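Local coordinates for putative lipoprotein (Bacteroides thetaiotaomicron, PDB 4Q1Z) that is of unknown function but, as a putative lipoprotein of the DUF4876 family with two beta-rich domains, is probably anchored to the bacterial membrane, at residues Ser118-Asp129 against His205-Ile216; Glu133-Ile141 against Arg360-Tyr368. All blocks are in the same frame, centred on the assembly; numbering follows the deposited sequence.

Contact 1: residues Ser118-Asp129 against His205-Ile216; sequences SRPEKGGVYFRD and HQLDIYNPQSPI
The ring of Y126 lies over the CB of N211, which stands 4.0 Å from the ring centroid as a CH-pi contact on one face. With CG anti to the backbone N (chi1 -168°), the Y126 ring projects into the loop 205-216, and its OH shares a hydrogen bond of 2.7 Å with H205 ND1, which arrives at the ring edge. The CB of Y210 touches the same ring at CE1. A valine in place of Y126 would probably leave H205 ND1 without this partner and open a gap where the ring meets N211 CB and Y210 CB. H205 is also packed on one face by D129 CA, 3.6 Å from its centroid, while a water meets NE2 at the ring edge.

The buried carboxylate of D129 gathers three hydroxyls on OD2: S214 OG at 2.9 Å on the anti lone pair, S118 OG from above the carboxylate plane, and Y114 OH from strand 108-114. Further out, E121 N donates to Q213 OE1 (2.7 Å), coming from above the amide carbonyl plane, and the carboxylate of E121 stacks on the Q213 amide with planes 25° apart. The extended chain of K122 ends at the type I turn 207-210, where NZ bonds to D208 O (3.2 Å) and Y210 O (3.0 Å). N211 OD1 closes an Asx turn onto Q213 N. The contact thus packs the loop between strands 108-114 and 131-136 against the loop that follows strand 195-199 and precedes strand 223-224.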
loop_
_atom_site.group_PDB
_atom_site.type_symbol
_atom_site.label_atom_id
_atom_site.label_comp_id
_atom_site.label_asym_id
_atom_site.label_seq_id
_atom_site.Cartn_x
_atom_site.Cartn_y
_atom_site.Cartn_z
ATOM N N SER A 118 0.442 3.601 -23.269
ATOM C CA SER A 118 0.679 2.548 -24.250
ATOM C C SER A 118 0.575 3.115 -25.668
ATOM O O SER A 118 0.258 4.294 -25.826
ATOM C CB SER A 118 -0.308 1.407 -24.037
ATOM O OG SER A 118 -1.629 1.902 -23.919
ATOM N N ARG A 119 0.883 2.288 -26.692
ATOM C CA ARG A 119 0.833 2.712 -28.089
ATOM C C ARG A 119 -0.228 1.958 -28.886
ATOM O O ARG A 119 -0.089 0.741 -29.058
ATOM C CB ARG A 119 2.195 2.508 -28.774
ATOM C CG ARG A 119 3.273 3.498 -28.375
ATOM C CD ARG A 119 4.644 2.935 -28.701
ATOM N NE ARG A 119 5.732 3.756 -28.167
ATOM C CZ ARG A 119 6.306 4.763 -28.822
ATOM N NH1 ARG A 119 5.898 5.092 -30.045
ATOM N NH2 ARG A 119 7.284 5.457 -28.256
ATOM N N PRO A 120 -1.272 2.631 -29.439
ATOM C CA PRO A 120 -2.223 1.900 -30.289
ATOM C C PRO A 120 -1.579 1.584 -31.632
ATOM O O PRO A 120 -0.709 2.340 -32.088
ATOM C CB PRO A 120 -3.410 2.871 -30.423
ATOM C CG PRO A 120 -3.125 4.020 -29.514
ATOM C CD PRO A 120 -1.638 4.060 -29.363
ATOM N N GLU A 121 -1.974 0.450 -32.248
ATOM C CA GLU A 121 -1.481 0.031 -33.566
ATOM C C GLU A 121 -2.018 0.989 -34.597
ATOM O O GLU A 121 -1.329 1.277 -35.576
ATOM C CB GLU A 121 -1.879 -1.413 -33.903
ATOM C CG GLU A 121 -0.787 -2.438 -33.618
ATOM C CD GLU A 121 -1.161 -3.900 -33.815
ATOM O OE1 GLU A 121 -1.732 -4.241 -34.880
ATOM O OE2 GLU A 121 -0.849 -4.712 -32.912
ATOM N N LYS A 122 -3.237 1.542 -34.320
ATOM C CA LYS A 122 -3.958 2.534 -35.129
ATOM C C LYS A 122 -3.209 3.871 -35.190
ATOM O O LYS A 122 -3.551 4.713 -36.018
ATOM C CB LYS A 122 -5.395 2.755 -34.605
ATOM C CG LYS A 122 -5.504 3.474 -33.278
ATOM C CD LYS A 122 -6.933 3.562 -32.784
ATOM C CE LYS A 122 -7.030 4.497 -31.605
ATOM N NZ LYS A 122 -8.381 4.489 -30.998
ATOM N N GLY A 123 -2.217 4.043 -34.320
ATOM C CA GLY A 123 -1.394 5.239 -34.269
ATOM C C GLY A 123 -1.612 6.054 -33.016
ATOM O O GLY A 123 -2.554 5.792 -32.261
ATOM N N GLY A 124 -0.751 7.061 -32.836
ATOM C CA GLY A 124 -0.762 7.974 -31.699
ATOM C C GLY A 124 -0.269 7.314 -30.423
ATOM O O GLY A 124 0.478 6.325 -30.460
ATOM N N VAL A 125 -0.667 7.893 -29.282
ATOM C CA VAL A 125 -0.342 7.398 -27.949
ATOM C C VAL A 125 -1.657 7.265 -27.179
ATOM O O VAL A 125 -2.678 7.806 -27.616
ATOM C CB VAL A 125 0.716 8.285 -27.199
ATOM C CG1 VAL A 125 1.988 8.472 -28.027
ATOM C CG2 VAL A 125 0.152 9.636 -26.730
ATOM N N TYR A 126 -1.635 6.535 -26.071
ATOM C CA TYR A 126 -2.758 6.365 -25.152
ATOM C C TYR A 126 -2.216 6.524 -23.730
ATOM O O TYR A 126 -1.450 5.673 -23.289
ATOM C CB TYR A 126 -3.468 5.002 -25.342
ATOM C CG TYR A 126 -4.804 4.907 -24.625
ATOM C CD1 TYR A 126 -5.931 5.561 -25.117
ATOM C CD2 TYR A 126 -4.950 4.140 -23.470
ATOM C CE1 TYR A 126 -7.162 5.480 -24.466
ATOM C CE2 TYR A 126 -6.175 4.064 -22.799
ATOM C CZ TYR A 126 -7.286 4.720 -23.315
ATOM O OH TYR A 126 -8.522 4.634 -22.709
ATOM N N PHE A 127 -2.544 7.635 -23.046
ATOM C CA PHE A 127 -2.059 7.863 -21.687
ATOM C C PHE A 127 -3.206 7.720 -20.655
ATOM O O PHE A 127 -3.021 8.098 -19.489
ATOM C CB PHE A 127 -1.384 9.270 -21.574
ATOM C CG PHE A 127 -2.248 10.433 -22.011
ATOM C CD1 PHE A 127 -3.404 10.771 -21.306
ATOM C CD2 PHE A 127 -1.950 11.141 -23.167
ATOM C CE1 PHE A 127 -4.238 11.793 -21.751
ATOM C CE2 PHE A 127 -2.798 12.154 -23.621
ATOM C CZ PHE A 127 -3.926 12.478 -22.906
ATOM N N ARG A 128 -4.400 7.221 -21.080
ATOM C CA ARG A 128 -5.561 7.173 -20.158
ATOM C C ARG A 128 -5.756 5.821 -19.454
ATOM O O ARG A 128 -6.701 5.681 -18.675
ATOM C CB ARG A 128 -6.854 7.575 -20.857
ATOM C CG ARG A 128 -6.676 8.684 -21.860
ATOM C CD ARG A 128 -7.955 9.079 -22.547
ATOM N NE ARG A 128 -7.740 10.304 -23.318
ATOM C CZ ARG A 128 -7.824 11.521 -22.798
ATOM N NH1 ARG A 128 -8.205 11.684 -21.539
ATOM N NH2 ARG A 128 -7.562 12.587 -23.543
ATOM N N ASP A 129 -4.841 4.857 -19.670
ATOM C CA ASP A 129 -4.932 3.536 -19.037
ATOM C C ASP A 129 -4.272 3.497 -17.610
ATOM O O ASP A 129 -4.300 2.449 -16.965
ATOM C CB ASP A 129 -4.362 2.434 -19.963
ATOM C CG ASP A 129 -3.009 2.711 -20.599
ATOM O OD1 ASP A 129 -2.359 3.724 -20.219
ATOM O OD2 ASP A 129 -2.553 1.871 -21.405
ATOM N N HIS A 205 -10.298 0.114 -21.852
ATOM C CA HIS A 205 -9.270 0.705 -22.713
ATOM C C HIS A 205 -9.015 -0.119 -23.968
ATOM O O HIS A 205 -8.472 0.411 -24.933
ATOM C CB HIS A 205 -7.952 0.853 -21.936
ATOM C CG HIS A 205 -8.095 1.610 -20.659
ATOM N ND1 HIS A 205 -8.617 2.898 -20.634
ATOM C CD2 HIS A 205 -7.760 1.247 -19.400
ATOM C CE1 HIS A 205 -8.600 3.263 -19.366
ATOM N NE2 HIS A 205 -8.090 2.306 -18.584
ATOM N N GLN A 206 -9.394 -1.403 -23.958
ATOM C CA GLN A 206 -9.150 -2.305 -25.075
ATOM C C GLN A 206 -10.196 -2.182 -26.175
ATOM O O GLN A 206 -10.030 -2.810 -27.217
ATOM C CB GLN A 206 -9.019 -3.738 -24.582
ATOM C CG GLN A 206 -7.740 -3.892 -23.755
ATOM C CD GLN A 206 -7.687 -5.119 -22.882
ATOM O OE1 GLN A 206 -8.695 -5.794 -22.608
ATOM N NE2 GLN A 206 -6.491 -5.423 -22.404
ATOM N N LEU A 207 -11.216 -1.320 -26.000
ATOM C CA LEU A 207 -12.212 -1.052 -27.046
ATOM C C LEU A 207 -11.534 -0.367 -28.215
ATOM O O LEU A 207 -10.601 0.405 -27.995
ATOM C CB LEU A 207 -13.340 -0.162 -26.516
ATOM C CG LEU A 207 -14.218 -0.711 -25.406
ATOM C CD1 LEU A 207 -15.180 0.339 -24.936
ATOM C CD2 LEU A 207 -14.966 -1.943 -25.839
ATOM N N ASP A 208 -11.999 -0.620 -29.451
ATOM C CA ASP A 208 -11.413 -0.042 -30.667
ATOM C C ASP A 208 -11.333 1.498 -30.623
ATOM O O ASP A 208 -10.397 2.061 -31.196
ATOM C CB ASP A 208 -12.161 -0.512 -31.918
ATOM C CG ASP A 208 -12.018 -2.002 -32.239
ATOM O OD1 ASP A 208 -11.062 -2.642 -31.726
ATOM O OD2 ASP A 208 -12.855 -2.527 -33.016
ATOM N N ILE A 209 -12.260 2.163 -29.898
ATOM C CA ILE A 209 -12.301 3.623 -29.732
ATOM C C ILE A 209 -11.162 4.149 -28.854
ATOM O O ILE A 209 -10.879 5.344 -28.917
ATOM C CB ILE A 209 -13.653 4.108 -29.157
ATOM C CG1 ILE A 209 -14.030 3.365 -27.853
ATOM C CG2 ILE A 209 -14.761 4.048 -30.219
ATOM C CD1 ILE A 209 -15.233 3.923 -27.143
ATOM N N TYR A 210 -10.541 3.284 -28.021
ATOM C CA TYR A 210 -9.499 3.695 -27.090
ATOM C C TYR A 210 -8.111 3.176 -27.521
ATOM O O TYR A 210 -7.415 3.877 -28.257
ATOM C CB TYR A 210 -9.876 3.274 -25.651
ATOM C CG TYR A 210 -11.156 3.927 -25.165
ATOM C CD1 TYR A 210 -11.435 5.262 -25.453
ATOM C CD2 TYR A 210 -12.101 3.205 -24.443
ATOM C CE1 TYR A 210 -12.623 5.860 -25.040
ATOM C CE2 TYR A 210 -13.285 3.805 -24.000
ATOM C CZ TYR A 210 -13.532 5.139 -24.289
ATOM O OH TYR A 210 -14.673 5.765 -23.861
ATOM N N ASN A 211 -7.702 1.982 -27.061
ATOM C CA ASN A 211 -6.429 1.368 -27.431
ATOM C C ASN A 211 -6.527 -0.148 -27.320
ATOM O O ASN A 211 -6.197 -0.679 -26.268
ATOM C CB ASN A 211 -5.257 1.897 -26.572
ATOM C CG ASN A 211 -3.920 1.308 -26.964
ATOM O OD1 ASN A 211 -3.797 0.514 -27.900
ATOM N ND2 ASN A 211 -2.894 1.649 -26.235
ATOM N N PRO A 212 -6.877 -0.891 -28.389
ATOM C CA PRO A 212 -6.934 -2.370 -28.270
ATOM C C PRO A 212 -5.635 -3.040 -27.749
ATOM O O PRO A 212 -5.700 -4.169 -27.258
ATOM C CB PRO A 212 -7.254 -2.813 -29.694
ATOM C CG PRO A 212 -7.971 -1.668 -30.283
ATOM C CD PRO A 212 -7.304 -0.452 -29.736
ATOM N N GLN A 213 -4.480 -2.328 -27.797
ATOM C CA GLN A 213 -3.167 -2.813 -27.334
ATOM C C GLN A 213 -2.869 -2.374 -25.893
ATOM O O GLN A 213 -1.750 -2.582 -25.401
ATOM C CB GLN A 213 -2.041 -2.338 -28.277
ATOM C CG GLN A 213 -2.025 -3.010 -29.666
ATOM C CD GLN A 213 -3.099 -2.516 -30.599
ATOM O OE1 GLN A 213 -3.333 -1.315 -30.756
ATOM N NE2 GLN A 213 -3.785 -3.440 -31.233
ATOM N N SER A 214 -3.861 -1.789 -25.195
ATOM C CA SER A 214 -3.681 -1.417 -23.786
ATOM C C SER A 214 -3.625 -2.712 -22.974
ATOM O O SER A 214 -4.327 -3.660 -23.335
ATOM C CB SER A 214 -4.806 -0.508 -23.311
ATOM O OG SER A 214 -4.602 -0.148 -21.957
ATOM N N PRO A 215 -2.772 -2.826 -21.936
ATOM C CA PRO A 215 -2.672 -4.107 -21.216
ATOM C C PRO A 215 -3.879 -4.473 -20.343
ATOM O O PRO A 215 -4.003 -5.639 -19.957
ATOM C CB PRO A 215 -1.442 -3.906 -20.332
ATOM C CG PRO A 215 -1.369 -2.445 -20.115
ATOM C CD PRO A 215 -1.821 -1.828 -21.393
ATOM N N ILE A 216 -4.745 -3.499 -20.008
ATOM C CA ILE A 216 -5.873 -3.731 -19.096
ATOM C C ILE A 216 -7.215 -3.161 -19.602
ATOM O O ILE A 216 -7.264 -2.305 -20.494
ATOM C CB ILE A 216 -5.555 -3.103 -17.686
ATOM C CG1 ILE A 216 -4.989 -1.660 -17.821
ATOM C CG2 ILE A 216 -4.610 -3.985 -16.869
ATOM C CD1 ILE A 216 -5.671 -0.673 -17.108
HETATM O O HOH W 1 -5.165 0.355 -32.220
HETATM O O HOH W 2 -7.577 1.717 -15.996
#

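Contact 2: residues Glu133-Ile141 against Arg360-Tyr368; sequences EIYNNSADI and REETGTYIY
A two-stranded antiparallel hairpin, 359-360 with 365-366, carries a G1 beta bulge in which G364 and T365 both face R360; the chain around and after it packs on the end of strand 131-136 and the turn that follows. N137 reads the backbone of Y368 with both ends of its amide. Its OD1 accepts from Y368 N at 2.8 Å, in the carbonyl plane and on a lone pair, and its ND2 donates to Y368 O at 3.2 Å, on a lone pair of that carbonyl; this pair of bonds fixes which way round the amide lies. ND2 has a second acceptor in S106 O.

Y135 presents a ring face to the edge of Y368 in a T-shaped pair, centroids 4.8 Å apart and planes at 74°, with Y368 CD1 3.5 Å from Y135 CE2. The phenol of Y368 is held by N389. At the hairpin, R360 bends at chi3 (-58°) and lays one guanidinium face over the peptide joining S138 and A139, while NH2 makes a weak bond to N137 O. E77 of strand 77-89, in the seven-stranded sheet, is a long, weak ion-pair partner of R360 NH1. The Y135 hydroxyl also reaches the backbone of the hairpin: OH donates to Y366 O at 2.7 Å and accepts from a water that in turn receives Y366 N at 3.3 Å.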
loop_
_atom_site.group_PDB
_atom_site.type_symbol
_atom_site.label_atom_id
_atom_site.label_comp_id
_atom_site.label_asym_id
_atom_site.label_seq_id
_atom_site.Cartn_x
_atom_site.Cartn_y
_atom_site.Cartn_z
ATOM N N GLU A 133 -3.099 0.400 -7.699
ATOM C CA GLU A 133 -3.754 -0.643 -6.929
ATOM C C GLU A 133 -3.164 -0.646 -5.522
ATOM O O GLU A 133 -1.967 -0.799 -5.348
ATOM C CB GLU A 133 -3.649 -1.994 -7.625
ATOM C CG GLU A 133 -4.330 -3.122 -6.876
ATOM C CD GLU A 133 -4.384 -4.462 -7.588
ATOM O OE1 GLU A 133 -4.311 -4.487 -8.838
ATOM O OE2 GLU A 133 -4.492 -5.492 -6.884
ATOM N N ILE A 134 -4.038 -0.405 -4.542
ATOM C CA ILE A 134 -3.858 -0.292 -3.091
ATOM C C ILE A 134 -4.289 -1.622 -2.477
ATOM O O ILE A 134 -5.324 -2.138 -2.864
ATOM C CB ILE A 134 -4.735 0.936 -2.654
ATOM C CG1 ILE A 134 -4.076 2.245 -3.030
ATOM C CG2 ILE A 134 -5.205 0.933 -1.208
ATOM C CD1 ILE A 134 -2.596 2.238 -2.734
ATOM N N TYR A 135 -3.485 -2.198 -1.566
ATOM C CA TYR A 135 -3.750 -3.507 -0.949
ATOM C C TYR A 135 -3.752 -3.438 0.579
ATOM O O TYR A 135 -2.894 -2.784 1.178
ATOM C CB TYR A 135 -2.681 -4.515 -1.432
ATOM C CG TYR A 135 -2.786 -5.954 -0.942
ATOM C CD1 TYR A 135 -3.653 -6.859 -1.551
ATOM C CD2 TYR A 135 -1.911 -6.447 0.028
ATOM C CE1 TYR A 135 -3.709 -8.198 -1.149
ATOM C CE2 TYR A 135 -1.966 -7.780 0.448
ATOM C CZ TYR A 135 -2.855 -8.656 -0.156
ATOM O OH TYR A 135 -2.904 -9.976 0.238
ATOM N N ASN A 136 -4.711 -4.146 1.209
ATOM C CA ASN A 136 -4.749 -4.267 2.659
ATOM C C ASN A 136 -3.807 -5.405 3.004
ATOM O O ASN A 136 -4.146 -6.588 2.828
ATOM C CB ASN A 136 -6.155 -4.479 3.194
ATOM C CG ASN A 136 -6.241 -4.579 4.709
ATOM O OD1 ASN A 136 -5.239 -4.693 5.421
ATOM N ND2 ASN A 136 -7.450 -4.534 5.240
ATOM N N ASN A 137 -2.584 -5.027 3.414
ATOM C CA ASN A 137 -1.482 -5.936 3.752
ATOM C C ASN A 137 -1.473 -6.298 5.269
ATOM O O ASN A 137 -0.670 -7.123 5.704
ATOM C CB ASN A 137 -0.179 -5.236 3.339
ATOM C CG ASN A 137 0.969 -6.115 2.970
ATOM O OD1 ASN A 137 0.845 -7.089 2.218
ATOM N ND2 ASN A 137 2.137 -5.734 3.442
ATOM N N SER A 138 -2.409 -5.709 6.044
ATOM C CA SER A 138 -2.530 -5.837 7.491
ATOM C C SER A 138 -3.376 -7.072 7.972
ATOM O O SER A 138 -3.965 -7.817 7.173
ATOM C CB SER A 138 -3.095 -4.540 8.072
ATOM O OG SER A 138 -4.510 -4.502 8.169
ATOM N N ALA A 139 -3.386 -7.269 9.312
ATOM C CA ALA A 139 -4.062 -8.347 10.040
ATOM C C ALA A 139 -5.574 -8.124 10.226
ATOM O O ALA A 139 -6.264 -9.037 10.665
ATOM C CB ALA A 139 -3.412 -8.518 11.402
ATOM N N ASP A 140 -6.092 -6.931 9.909
ATOM C CA ASP A 140 -7.505 -6.637 10.110
ATOM C C ASP A 140 -8.042 -5.678 9.056
ATOM O O ASP A 140 -7.260 -5.076 8.328
ATOM C CB ASP A 140 -7.732 -6.051 11.527
ATOM C CG ASP A 140 -8.990 -6.544 12.258
ATOM O OD1 ASP A 140 -9.759 -7.356 11.668
ATOM O OD2 ASP A 140 -9.200 -6.131 13.421
ATOM N N ILE A 141 -9.393 -5.542 8.997
ATOM C CA ILE A 141 -10.140 -4.629 8.128
ATOM C C ILE A 141 -9.683 -3.188 8.380
ATOM O O ILE A 141 -9.510 -2.796 9.533
ATOM C CB ILE A 141 -11.676 -4.775 8.374
ATOM C CG1 ILE A 141 -12.154 -6.214 8.173
ATOM C CG2 ILE A 141 -12.526 -3.794 7.528
ATOM C CD1 ILE A 141 -13.216 -6.601 9.145
ATOM N N ARG A 360 -0.208 -15.253 5.331
ATOM C CA ARG A 360 -0.946 -14.868 6.536
ATOM C C ARG A 360 -2.004 -15.921 6.706
ATOM O O ARG A 360 -3.057 -15.823 6.090
ATOM C CB ARG A 360 -1.539 -13.450 6.408
ATOM C CG ARG A 360 -2.147 -12.921 7.706
ATOM C CD ARG A 360 -2.644 -11.486 7.621
ATOM N NE ARG A 360 -1.599 -10.531 7.232
ATOM C CZ ARG A 360 -0.842 -9.831 8.075
ATOM N NH1 ARG A 360 -0.977 -9.981 9.387
ATOM N NH2 ARG A 360 0.065 -8.985 7.613
ATOM N N GLU A 361 -1.684 -16.972 7.475
ATOM C CA GLU A 361 -2.507 -18.174 7.708
ATOM C C GLU A 361 -3.921 -17.860 8.241
ATOM O O GLU A 361 -4.856 -18.632 7.986
ATOM C CB GLU A 361 -1.799 -19.162 8.669
ATOM C CG GLU A 361 -0.377 -19.550 8.272
ATOM C CD GLU A 361 -0.182 -20.577 7.167
ATOM O OE1 GLU A 361 -0.662 -20.351 6.032
ATOM O OE2 GLU A 361 0.540 -21.570 7.417
ATOM N N GLU A 362 -4.070 -16.736 8.968
ATOM C CA GLU A 362 -5.334 -16.323 9.559
ATOM C C GLU A 362 -6.367 -16.009 8.479
ATOM O O GLU A 362 -7.565 -16.245 8.671
ATOM C CB GLU A 362 -5.107 -15.098 10.451
ATOM C CG GLU A 362 -4.618 -15.418 11.863
ATOM C CD GLU A 362 -3.207 -15.949 12.066
ATOM O OE1 GLU A 362 -2.311 -15.635 11.248
ATOM O OE2 GLU A 362 -2.999 -16.667 13.071
ATOM N N THR A 363 -5.886 -15.501 7.328
ATOM C CA THR A 363 -6.715 -15.087 6.191
ATOM C C THR A 363 -6.365 -15.819 4.884
ATOM O O THR A 363 -7.103 -15.689 3.908
ATOM C CB THR A 363 -6.574 -13.579 6.000
ATOM O OG1 THR A 363 -5.181 -13.249 5.908
ATOM C CG2 THR A 363 -7.246 -12.788 7.124
ATOM N N GLY A 364 -5.269 -16.581 4.885
ATOM C CA GLY A 364 -4.773 -17.298 3.715
ATOM C C GLY A 364 -4.434 -16.349 2.581
ATOM O O GLY A 364 -4.834 -16.582 1.433
ATOM N N THR A 365 -3.729 -15.237 2.918
ATOM C CA THR A 365 -3.398 -14.159 1.978
ATOM C C THR A 365 -1.905 -13.812 1.931
ATOM O O THR A 365 -1.141 -14.072 2.864
ATOM C CB THR A 365 -4.208 -12.892 2.308
ATOM O OG1 THR A 365 -3.996 -12.540 3.679
ATOM C CG2 THR A 365 -5.709 -13.061 2.031
ATOM N N TYR A 366 -1.514 -13.187 0.822
ATOM C CA TYR A 366 -0.165 -12.740 0.573
ATOM C C TYR A 366 0.177 -11.498 1.367
ATOM O O TYR A 366 -0.691 -10.687 1.685
ATOM C CB TYR A 366 0.025 -12.462 -0.914
ATOM C CG TYR A 366 0.034 -13.708 -1.766
ATOM C CD1 TYR A 366 0.994 -14.697 -1.580
ATOM C CD2 TYR A 366 -0.908 -13.895 -2.767
ATOM C CE1 TYR A 366 1.019 -15.840 -2.370
ATOM C CE2 TYR A 366 -0.893 -15.034 -3.566
ATOM C CZ TYR A 366 0.071 -16.008 -3.359
ATOM O OH TYR A 366 0.112 -17.131 -4.149
ATOM N N ILE A 367 1.464 -11.385 1.712
ATOM C CA ILE A 367 2.080 -10.246 2.378
ATOM C C ILE A 367 3.088 -9.753 1.349
ATOM O O ILE A 367 3.803 -10.560 0.751
ATOM C CB ILE A 367 2.679 -10.609 3.777
ATOM C CG1 ILE A 367 1.575 -11.140 4.730
ATOM C CG2 ILE A 367 3.411 -9.415 4.406
ATOM C CD1 ILE A 367 2.054 -11.968 5.922
ATOM N N TYR A 368 3.053 -8.458 1.062
ATOM C CA TYR A 368 3.914 -7.812 0.074
ATOM C C TYR A 368 5.041 -7.113 0.796
ATOM O O TYR A 368 4.849 -6.582 1.893
ATOM C CB TYR A 368 3.089 -6.860 -0.832
ATOM C CG TYR A 368 2.192 -7.639 -1.779
ATOM C CD1 TYR A 368 0.975 -8.160 -1.348
ATOM C CD2 TYR A 368 2.612 -7.953 -3.068
ATOM C CE1 TYR A 368 0.203 -8.979 -2.173
ATOM C CE2 TYR A 368 1.831 -8.741 -3.914
ATOM C CZ TYR A 368 0.639 -9.279 -3.452
ATOM O OH TYR A 368 -0.123 -10.099 -4.264
HETATM O O HOH W 3 -3.757 -12.233 -1.333
#

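Contacts 1 and 2 lie about 33 Å apart, centre to centre, and do not touch. Their first segments adjoin along the chain on either side of the start of strand 131-136, so this strand of the 11-stranded sheet runs from one site to the other. The order is 118-129, 133-141, 205-216, 360-368, so the pairings alternate. Contact 1 joins loops about 27 Å from the chain centre; contact 2 is buried, about 11 Å from it, where strands 77-89 and 95-105 of the seven-stranded sheet also reach its side chains. Contact 2 thus lies near the junction of the two sheets, and contact 1 at the loops that leave the larger sheet at the other end of strand 131-136.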